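Local coordinates for protein probable ribosomal RNA small subunit methyltransferase (Thermus thermophilus, PDB 3DMH) that methylates 16S ribosomal RNA at the N2 position of a guanosine, using S-adenosylmethionine as the methyl donor, at residues Leu109-Val123 and Lys143-Leu155. Numbering follows the deposited sequence.
Sequences LPAGRGTAYVQASLV and KGFERYFKEARAL. With SO4 (sulfate ion), chain C.
L109 straddles two aromatic residues of helix 145-155: its CD1 lies 3.8 Å from CD1 of F145, while CD2 rests against CB of Y148. Two residues on, the CB of A111 abuts the carbonyl O of K143, and the A111 carbonyl is joined to the Y148 hydroxyl through a water lying at the edge of the tyrosine ring, in its plane. The G112 N-H and the edge of the R113 guanidinium hold a sulfate, probably acquired from the crystallisation liquor. At the start of helix 115-123 the CA of T115 meets the tyrosine OH, which also takes a weak bond from NH2 of R147. V118 then places CG1 over the ring centre of Y148, a CH-pi contact of 3.4 Å to the centroid, 14° off the normal; CG1 is directed there by standing anti to the backbone N (chi1 174°). Were Y148 replaced by an alanine, CG1 of V118 would probably face a gap and the bridging water would lose its hydroxyl partner. The next residue, Q119, bends at chi2 (69°) and its NE2 donates to OE2 of E151 (2.9 Å), approaching from above the carboxylate plane. L122 is a knob in the hole formed by Y148, E151, A152 and L155, its CB 3.7 Å from CD1 of L155. The two helices, their axes 31° from parallel, lie side by side on one face of a mixed sheet whose 3-2-1-4-5-7-6 order matches that of the catalytic domain, consistent with a second Rossmann-like methyltransferase fold; L109, L122 and A152 all touch L137 of strand 133-140, and F149 and A152 continue onto strand 168-174.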
ATOM      1  N   LEU A 109      -5.684  -6.883  11.999  1.00 19.17           N
ATOM      2  CA  LEU A 109      -6.708  -6.594  10.993  1.00 19.01           C
ATOM      3  C   LEU A 109      -6.342  -5.399  10.123  1.00 19.46           C
ATOM      4  O   LEU A 109      -6.134  -4.298  10.644  1.00 19.28           O
ATOM      5  CB  LEU A 109      -8.039  -6.314  11.672  1.00 19.45           C
ATOM      6  CG  LEU A 109      -8.674  -7.598  12.187  1.00 18.87           C
ATOM      7  CD1 LEU A 109      -9.683  -7.282  13.315  1.00 20.25           C
ATOM      8  CD2 LEU A 109      -9.347  -8.323  11.054  1.00 20.64           C
ATOM      9  N   PRO A 110      -6.249  -5.621   8.796  1.00 19.27           N
ATOM     10  CA  PRO A 110      -5.925  -4.526   7.873  1.00 19.45           C
ATOM     11  C   PRO A 110      -7.175  -3.692   7.558  1.00 19.94           C
ATOM     12  O   PRO A 110      -7.573  -3.569   6.393  1.00 19.94           O
ATOM     13  CB  PRO A 110      -5.404  -5.269   6.630  1.00 19.45           C
ATOM     14  CG  PRO A 110      -6.175  -6.571   6.631  1.00 19.12           C
ATOM     15  CD  PRO A 110      -6.388  -6.922   8.096  1.00 20.35           C
ATOM     16  N   ALA A 111      -7.774  -3.121   8.601  1.00 20.36           N
ATOM     17  CA  ALA A 111      -9.100  -2.496   8.486  1.00 20.48           C
ATOM     18  C   ALA A 111      -9.105  -1.328   7.508  1.00 20.78           C
ATOM     19  O   ALA A 111     -10.123  -1.063   6.848  1.00 21.76           O
ATOM     20  CB  ALA A 111      -9.584  -2.050   9.856  1.00 21.43           C
ATOM     21  N   GLY A 112      -7.976  -0.628   7.428  1.00 20.94           N
ATOM     22  CA  GLY A 112      -7.874   0.546   6.555  1.00 21.30           C
ATOM     23  C   GLY A 112      -7.984   0.219   5.077  1.00 22.39           C
ATOM     24  O   GLY A 112      -8.309   1.099   4.271  1.00 23.27           O
ATOM     25  N   ARG A 113      -7.744  -1.041   4.726  1.00 21.25           N
ATOM     26  CA  ARG A 113      -7.905  -1.511   3.357  1.00 22.20           C
ATOM     27  C   ARG A 113      -9.327  -2.010   3.013  1.00 22.30           C
ATOM     28  O   ARG A 113      -9.593  -2.401   1.875  1.00 22.84           O
ATOM     29  CB  ARG A 113      -6.825  -2.550   3.032  1.00 21.77           C
ATOM     30  CG  ARG A 113      -5.478  -1.879   2.702  1.00 22.88           C
ATOM     31  CD  ARG A 113      -4.364  -2.884   2.683  1.00 22.91           C
ATOM     32  NE  ARG A 113      -3.790  -3.082   4.013  1.00 24.92           N
ATOM     33  CZ  ARG A 113      -2.703  -3.814   4.275  1.00 25.48           C
ATOM     34  NH1 ARG A 113      -2.037  -4.429   3.309  1.00 26.52           N
ATOM     35  NH2 ARG A 113      -2.265  -3.905   5.513  1.00 25.42           N
ATOM     36  N   GLY A 114     -10.242  -1.973   3.984  1.00 22.65           N
ATOM     37  CA  GLY A 114     -11.663  -2.257   3.721  1.00 22.45           C
ATOM     38  C   GLY A 114     -12.135  -3.688   3.910  1.00 22.82           C
ATOM     39  O   GLY A 114     -11.335  -4.609   4.069  1.00 22.23           O
ATOM     40  N   THR A 115     -13.457  -3.870   3.881  1.00 22.29           N
ATOM     41  CA  THR A 115     -14.089  -5.150   4.190  1.00 22.12           C
ATOM     42  C   THR A 115     -13.625  -6.325   3.333  1.00 21.87           C
ATOM     43  O   THR A 115     -13.364  -7.407   3.867  1.00 20.91           O
ATOM     44  CB  THR A 115     -15.626  -5.026   4.091  1.00 22.35           C
ATOM     45  OG1 THR A 115     -16.063  -4.051   5.041  1.00 24.63           O
ATOM     46  CG2 THR A 115     -16.310  -6.369   4.372  1.00 23.66           C
ATOM     47  N   ALA A 116     -13.539  -6.118   2.018  1.00 20.92           N
ATOM     48  CA  ALA A 116     -13.165  -7.186   1.094  1.00 21.14           C
ATOM     49  C   ALA A 116     -11.754  -7.685   1.399  1.00 20.33           C
ATOM     50  O   ALA A 116     -11.505  -8.898   1.438  1.00 20.27           O
ATOM     51  CB  ALA A 116     -13.252  -6.704  -0.347  1.00 21.57           C
ATOM     52  N   TYR A 117     -10.838  -6.751   1.617  1.00 20.42           N
ATOM     53  CA  TYR A 117      -9.454  -7.118   1.904  1.00 19.70           C
ATOM     54  C   TYR A 117      -9.335  -7.859   3.231  1.00 19.58           C
ATOM     55  O   TYR A 117      -8.607  -8.861   3.340  1.00 18.94           O
ATOM     56  CB  TYR A 117      -8.565  -5.879   1.914  1.00 19.83           C
ATOM     57  CG  TYR A 117      -7.103  -6.229   1.879  1.00 19.60           C
ATOM     58  CD1 TYR A 117      -6.450  -6.422   0.664  1.00 20.61           C
ATOM     59  CD2 TYR A 117      -6.375  -6.397   3.057  1.00 21.52           C
ATOM     60  CE1 TYR A 117      -5.124  -6.763   0.602  1.00 19.59           C
ATOM     61  CE2 TYR A 117      -5.032  -6.741   3.012  1.00 19.83           C
ATOM     62  CZ  TYR A 117      -4.404  -6.905   1.775  1.00 18.76           C
ATOM     63  OH  TYR A 117      -3.080  -7.262   1.714  1.00 20.43           O
ATOM     64  N   VAL A 118     -10.065  -7.382   4.232  1.00 19.15           N
ATOM     65  CA  VAL A 118     -10.072  -8.030   5.542  1.00 19.58           C
ATOM     66  C   VAL A 118     -10.661  -9.433   5.392  1.00 19.15           C
ATOM     67  O   VAL A 118     -10.123 -10.399   5.936  1.00 19.47           O
ATOM     68  CB  VAL A 118     -10.839  -7.216   6.627  1.00 18.87           C
ATOM     69  CG1 VAL A 118     -10.931  -8.007   7.938  1.00 18.99           C
ATOM     70  CG2 VAL A 118     -10.188  -5.852   6.871  1.00 20.40           C
ATOM     71  N   GLN A 119     -11.770  -9.558   4.650  1.00 19.66           N
ATOM     72  CA  GLN A 119     -12.420 -10.862   4.527  1.00 19.43           C
ATOM     73  C   GLN A 119     -11.514 -11.888   3.858  1.00 19.20           C
ATOM     74  O   GLN A 119     -11.439 -13.044   4.295  1.00 19.45           O
ATOM     75  CB  GLN A 119     -13.738 -10.746   3.743  1.00 20.03           C
ATOM     76  CG  GLN A 119     -14.514 -12.062   3.663  1.00 21.56           C
ATOM     77  CD  GLN A 119     -15.077 -12.496   5.004  1.00 23.94           C
ATOM     78  OE1 GLN A 119     -15.255 -11.674   5.908  1.00 26.02           O
ATOM     79  NE2 GLN A 119     -15.361 -13.791   5.143  1.00 25.40           N
ATOM     80  N   ALA A 120     -10.826 -11.449   2.806  1.00 18.69           N
ATOM     81  CA  ALA A 120      -9.886 -12.301   2.089  1.00 19.21           C
ATOM     82  C   ALA A 120      -8.768 -12.732   3.032  1.00 18.63           C
ATOM     83  O   ALA A 120      -8.313 -13.878   2.985  1.00 19.45           O
ATOM     84  CB  ALA A 120      -9.301 -11.557   0.893  1.00 18.42           C
ATOM     85  N   SER A 121      -8.337 -11.805   3.885  1.00 19.44           N
ATOM     86  CA  SER A 121      -7.301 -12.092   4.894  1.00 19.44           C
ATOM     87  C   SER A 121      -7.766 -13.095   5.947  1.00 19.55           C
ATOM     88  O   SER A 121      -7.004 -13.991   6.342  1.00 18.76           O
ATOM     89  CB  SER A 121      -6.818 -10.807   5.571  1.00 20.11           C
ATOM     90  OG  SER A 121      -6.139  -9.980   4.621  1.00 20.34           O
ATOM     91  N   LEU A 122      -9.019 -12.947   6.383  1.00 19.71           N
ATOM     92  CA  LEU A 122      -9.616 -13.884   7.344  1.00 19.51           C
ATOM     93  C   LEU A 122      -9.704 -15.288   6.764  1.00 19.97           C
ATOM     94  O   LEU A 122      -9.352 -16.261   7.431  1.00 19.49           O
ATOM     95  CB  LEU A 122     -11.004 -13.400   7.779  1.00 20.43           C
ATOM     96  CG  LEU A 122     -11.013 -12.170   8.700  1.00 19.83           C
ATOM     97  CD1 LEU A 122     -12.439 -11.668   8.933  1.00 22.52           C
ATOM     98  CD2 LEU A 122     -10.309 -12.468  10.025  1.00 21.61           C
ATOM     99  N   VAL A 123     -10.179 -15.396   5.522  1.00 19.48           N
ATOM    100  CA  VAL A 123     -10.256 -16.710   4.873  1.00 19.54           C
ATOM    101  C   VAL A 123      -8.864 -17.303   4.627  1.00 19.45           C
ATOM    102  O   VAL A 123      -8.652 -18.501   4.833  1.00 19.05           O
ATOM    103  CB  VAL A 123     -11.061 -16.662   3.564  1.00 20.04           C
ATOM    104  CG1 VAL A 123     -11.153 -18.052   2.961  1.00 21.11           C
ATOM    105  CG2 VAL A 123     -12.456 -16.118   3.833  1.00 19.97           C
ATOM    106  N   LYS A 143     -12.695   0.380  14.479  1.00 25.08           N
ATOM    107  CA  LYS A 143     -12.404   0.016  13.093  1.00 24.35           C
ATOM    108  C   LYS A 143     -12.776  -1.440  12.816  1.00 23.98           C
ATOM    109  O   LYS A 143     -11.970  -2.219  12.289  1.00 24.18           O
ATOM    110  CB  LYS A 143     -10.940   0.302  12.740  1.00 25.22           C
ATOM    111  CG  LYS A 143     -10.560   1.759  12.920  1.00 25.84           C
ATOM    112  CD  LYS A 143      -9.118   1.989  12.548  1.00 28.22           C
ATOM    113  CE  LYS A 143      -8.671   3.389  12.898  1.00 28.46           C
ATOM    114  NZ  LYS A 143      -7.231   3.549  12.546  1.00 29.89           N
ATOM    115  N   GLY A 144     -13.998  -1.799  13.204  1.00 23.04           N
ATOM    116  CA  GLY A 144     -14.606  -3.070  12.821  1.00 22.29           C
ATOM    117  C   GLY A 144     -14.216  -4.333  13.572  1.00 21.39           C
ATOM    118  O   GLY A 144     -14.641  -5.421  13.182  1.00 21.35           O
ATOM    119  N   PHE A 145     -13.458  -4.217  14.658  1.00 21.44           N
ATOM    120  CA  PHE A 145     -13.019  -5.429  15.375  1.00 21.75           C
ATOM    121  C   PHE A 145     -14.153  -6.406  15.719  1.00 22.07           C
ATOM    122  O   PHE A 145     -14.026  -7.619  15.522  1.00 22.19           O
ATOM    123  CB  PHE A 145     -12.204  -5.130  16.643  1.00 21.77           C
ATOM    124  CG  PHE A 145     -11.793  -6.380  17.383  1.00 21.34           C
ATOM    125  CD1 PHE A 145     -10.670  -7.099  16.983  1.00 21.27           C
ATOM    126  CD2 PHE A 145     -12.565  -6.873  18.434  1.00 21.83           C
ATOM    127  CE1 PHE A 145     -10.301  -8.276  17.641  1.00 21.38           C
ATOM    128  CE2 PHE A 145     -12.203  -8.044  19.092  1.00 21.62           C
ATOM    129  CZ  PHE A 145     -11.064  -8.747  18.693  1.00 22.04           C
ATOM    130  N   GLU A 146     -15.261  -5.893  16.239  1.00 23.17           N
ATOM    131  CA  GLU A 146     -16.326  -6.797  16.664  1.00 23.46           C
ATOM    132  C   GLU A 146     -16.917  -7.551  15.477  1.00 23.15           C
ATOM    133  O   GLU A 146     -17.130  -8.759  15.563  1.00 22.90           O
ATOM    134  CB  GLU A 146     -17.389  -6.090  17.510  1.00 24.36           C
ATOM    135  CG  GLU A 146     -16.897  -5.708  18.921  1.00 27.07           C
ATOM    136  CD  GLU A 146     -16.332  -6.884  19.754  1.00 30.85           C
ATOM    137  OE1 GLU A 146     -16.704  -8.064  19.525  1.00 33.52           O
ATOM    138  OE2 GLU A 146     -15.512  -6.614  20.662  1.00 31.63           O
ATOM    139  N   ARG A 147     -17.128  -6.845  14.364  1.00 23.12           N
ATOM    140  CA  ARG A 147     -17.633  -7.461  13.136  1.00 23.40           C
ATOM    141  C   ARG A 147     -16.674  -8.523  12.587  1.00 22.31           C
ATOM    142  O   ARG A 147     -17.102  -9.629  12.228  1.00 22.15           O
ATOM    143  CB  ARG A 147     -17.992  -6.384  12.089  1.00 23.49           C
ATOM    144  CG  ARG A 147     -17.989  -6.827  10.613  1.00 26.12           C
ATOM    145  CD  ARG A 147     -18.573  -5.746   9.676  1.00 24.98           C
ATOM    146  NE  ARG A 147     -17.590  -4.944   8.952  1.00 30.63           N
ATOM    147  CZ  ARG A 147     -17.134  -3.766   9.367  1.00 29.52           C
ATOM    148  NH1 ARG A 147     -17.551  -3.262  10.523  1.00 32.14           N
ATOM    149  NH2 ARG A 147     -16.266  -3.099   8.637  1.00 29.55           N
ATOM    150  N   TYR A 148     -15.379  -8.197  12.554  1.00 21.66           N
ATOM    151  CA  TYR A 148     -14.397  -9.111  11.991  1.00 20.58           C
ATOM    152  C   TYR A 148     -14.140 -10.308  12.901  1.00 20.09           C
ATOM    153  O   TYR A 148     -13.962 -11.427  12.414  1.00 20.60           O
ATOM    154  CB  TYR A 148     -13.105  -8.367  11.652  1.00 19.94           C
ATOM    155  CG  TYR A 148     -13.277  -7.313  10.570  1.00 20.39           C
ATOM    156  CD1 TYR A 148     -13.934  -7.611   9.369  1.00 21.12           C
ATOM    157  CD2 TYR A 148     -12.748  -6.028  10.735  1.00 20.80           C
ATOM    158  CE1 TYR A 148     -14.066  -6.635   8.353  1.00 20.15           C
ATOM    159  CE2 TYR A 148     -12.875  -5.051   9.734  1.00 21.40           C
ATOM    160  CZ  TYR A 148     -13.534  -5.367   8.545  1.00 21.27           C
ATOM    161  OH  TYR A 148     -13.657  -4.406   7.547  1.00 21.70           O
ATOM    162  N   PHE A 149     -14.147 -10.065  14.211  1.00 20.26           N
ATOM    163  CA  PHE A 149     -14.006 -11.131  15.212  1.00 20.97           C
ATOM    164  C   PHE A 149     -15.191 -12.096  15.153  1.00 20.92           C
ATOM    165  O   PHE A 149     -15.014 -13.310  15.264  1.00 21.63           O
ATOM    166  CB  PHE A 149     -13.865 -10.517  16.609  1.00 21.03           C
ATOM    167  CG  PHE A 149     -13.709 -11.525  17.726  1.00 20.93           C
ATOM    168  CD1 PHE A 149     -13.023 -12.726  17.534  1.00 21.64           C
ATOM    169  CD2 PHE A 149     -14.232 -11.245  18.984  1.00 22.46           C
ATOM    170  CE1 PHE A 149     -12.880 -13.648  18.573  1.00 22.06           C
ATOM    171  CE2 PHE A 149     -14.087 -12.154  20.042  1.00 22.45           C
ATOM    172  CZ  PHE A 149     -13.411 -13.360  19.834  1.00 22.18           C
ATOM    173  N   LYS A 150     -16.396 -11.560  14.967  1.00 21.29           N
ATOM    174  CA  LYS A 150     -17.592 -12.394  14.787  1.00 21.55           C
ATOM    175  C   LYS A 150     -17.459 -13.288  13.546  1.00 21.29           C
ATOM    176  O   LYS A 150     -17.802 -14.477  13.588  1.00 22.18           O
ATOM    177  CB  LYS A 150     -18.842 -11.515  14.696  1.00 21.72           C
ATOM    178  CG  LYS A 150     -20.153 -12.293  14.622  1.00 23.21           C
ATOM    179  CD  LYS A 150     -21.350 -11.384  14.818  1.00 26.33           C
ATOM    180  CE  LYS A 150     -22.637 -12.185  14.779  1.00 27.77           C
ATOM    181  NZ  LYS A 150     -23.773 -11.447  15.392  1.00 28.74           N
ATOM    182  N   GLU A 151     -16.939 -12.713  12.457  1.00 21.34           N
ATOM    183  CA  GLU A 151     -16.706 -13.463  11.225  1.00 21.70           C
ATOM    184  C   GLU A 151     -15.609 -14.524  11.408  1.00 21.39           C
ATOM    185  O   GLU A 151     -15.754 -15.661  10.937  1.00 21.08           O
ATOM    186  CB  GLU A 151     -16.417 -12.509  10.052  1.00 22.22           C
ATOM    187  CG  GLU A 151     -16.118 -13.176   8.685  1.00 24.47           C
ATOM    188  CD  GLU A 151     -17.253 -14.057   8.143  1.00 27.08           C
ATOM    189  OE1 GLU A 151     -18.410 -13.957   8.611  1.00 30.03           O
ATOM    190  OE2 GLU A 151     -16.977 -14.869   7.232  1.00 28.51           O
ATOM    191  N   ALA A 152     -14.522 -14.157  12.087  1.00 21.18           N
ATOM    192  CA  ALA A 152     -13.459 -15.117  12.391  1.00 21.03           C
ATOM    193  C   ALA A 152     -13.994 -16.305  13.190  1.00 21.41           C
ATOM    194  O   ALA A 152     -13.669 -17.451  12.890  1.00 21.52           O
ATOM    195  CB  ALA A 152     -12.304 -14.440  13.135  1.00 21.03           C
ATOM    196  N   ARG A 153     -14.831 -16.023  14.183  1.00 21.73           N
ATOM    197  CA  ARG A 153     -15.414 -17.079  15.009  1.00 23.12           C
ATOM    198  C   ARG A 153     -16.298 -18.003  14.177  1.00 22.42           C
ATOM    199  O   ARG A 153     -16.278 -19.218  14.371  1.00 22.82           O
ATOM    200  CB  ARG A 153     -16.206 -16.499  16.189  1.00 22.79           C
ATOM    201  CG  ARG A 153     -15.345 -16.083  17.367  1.00 24.20           C
ATOM    202  CD  ARG A 153     -16.169 -15.467  18.486  1.00 25.93           C
ATOM    203  NE  ARG A 153     -16.896 -14.278  18.043  1.00 32.44           N
ATOM    204  CZ  ARG A 153     -17.808 -13.642  18.773  1.00 33.86           C
ATOM    205  NH1 ARG A 153     -18.102 -14.067  19.997  1.00 34.97           N
ATOM    206  NH2 ARG A 153     -18.427 -12.578  18.279  1.00 33.86           N
ATOM    207  N   ALA A 154     -17.053 -17.424  13.241  1.00 22.70           N
ATOM    208  CA  ALA A 154     -17.887 -18.198  12.322  1.00 22.00           C
ATOM    209  C   ALA A 154     -17.036 -19.049  11.382  1.00 22.09           C
ATOM    210  O   ALA A 154     -17.380 -20.184  11.065  1.00 22.09           O
ATOM    211  CB  ALA A 154     -18.803 -17.281  11.529  1.00 22.69           C
ATOM    212  N   LEU A 155     -15.901 -18.497  10.954  1.00 20.84           N
ATOM    213  CA  LEU A 155     -15.013 -19.211  10.039  1.00 21.25           C
ATOM    214  C   LEU A 155     -14.274 -20.382  10.690  1.00 20.92           C
ATOM    215  O   LEU A 155     -14.027 -21.394  10.025  1.00 20.96           O
ATOM    216  CB  LEU A 155     -13.994 -18.247   9.414  1.00 21.21           C
ATOM    217  CG  LEU A 155     -14.490 -17.277   8.338  1.00 21.64           C
ATOM    218  CD1 LEU A 155     -13.425 -16.220   8.069  1.00 21.51           C
ATOM    219  CD2 LEU A 155     -14.858 -18.012   7.056  1.00 21.76           C
TER
HETATM  220  S   SO4 C 383      -4.162  -1.159   7.411  1.00 31.63           S
HETATM  221  O1  SO4 C 383      -3.259  -2.262   7.784  1.00 30.82           O
HETATM  222  O2  SO4 C 383      -4.767  -1.380   6.105  1.00 32.58           O
HETATM  223  O3  SO4 C 383      -5.253  -1.080   8.402  1.00 30.80           O
HETATM  224  O4  SO4 C 383      -3.388   0.079   7.422  1.00 33.05           O
HETATM  225  O   HOH W   1     -12.626  -1.946   7.737  1.00 27.97           O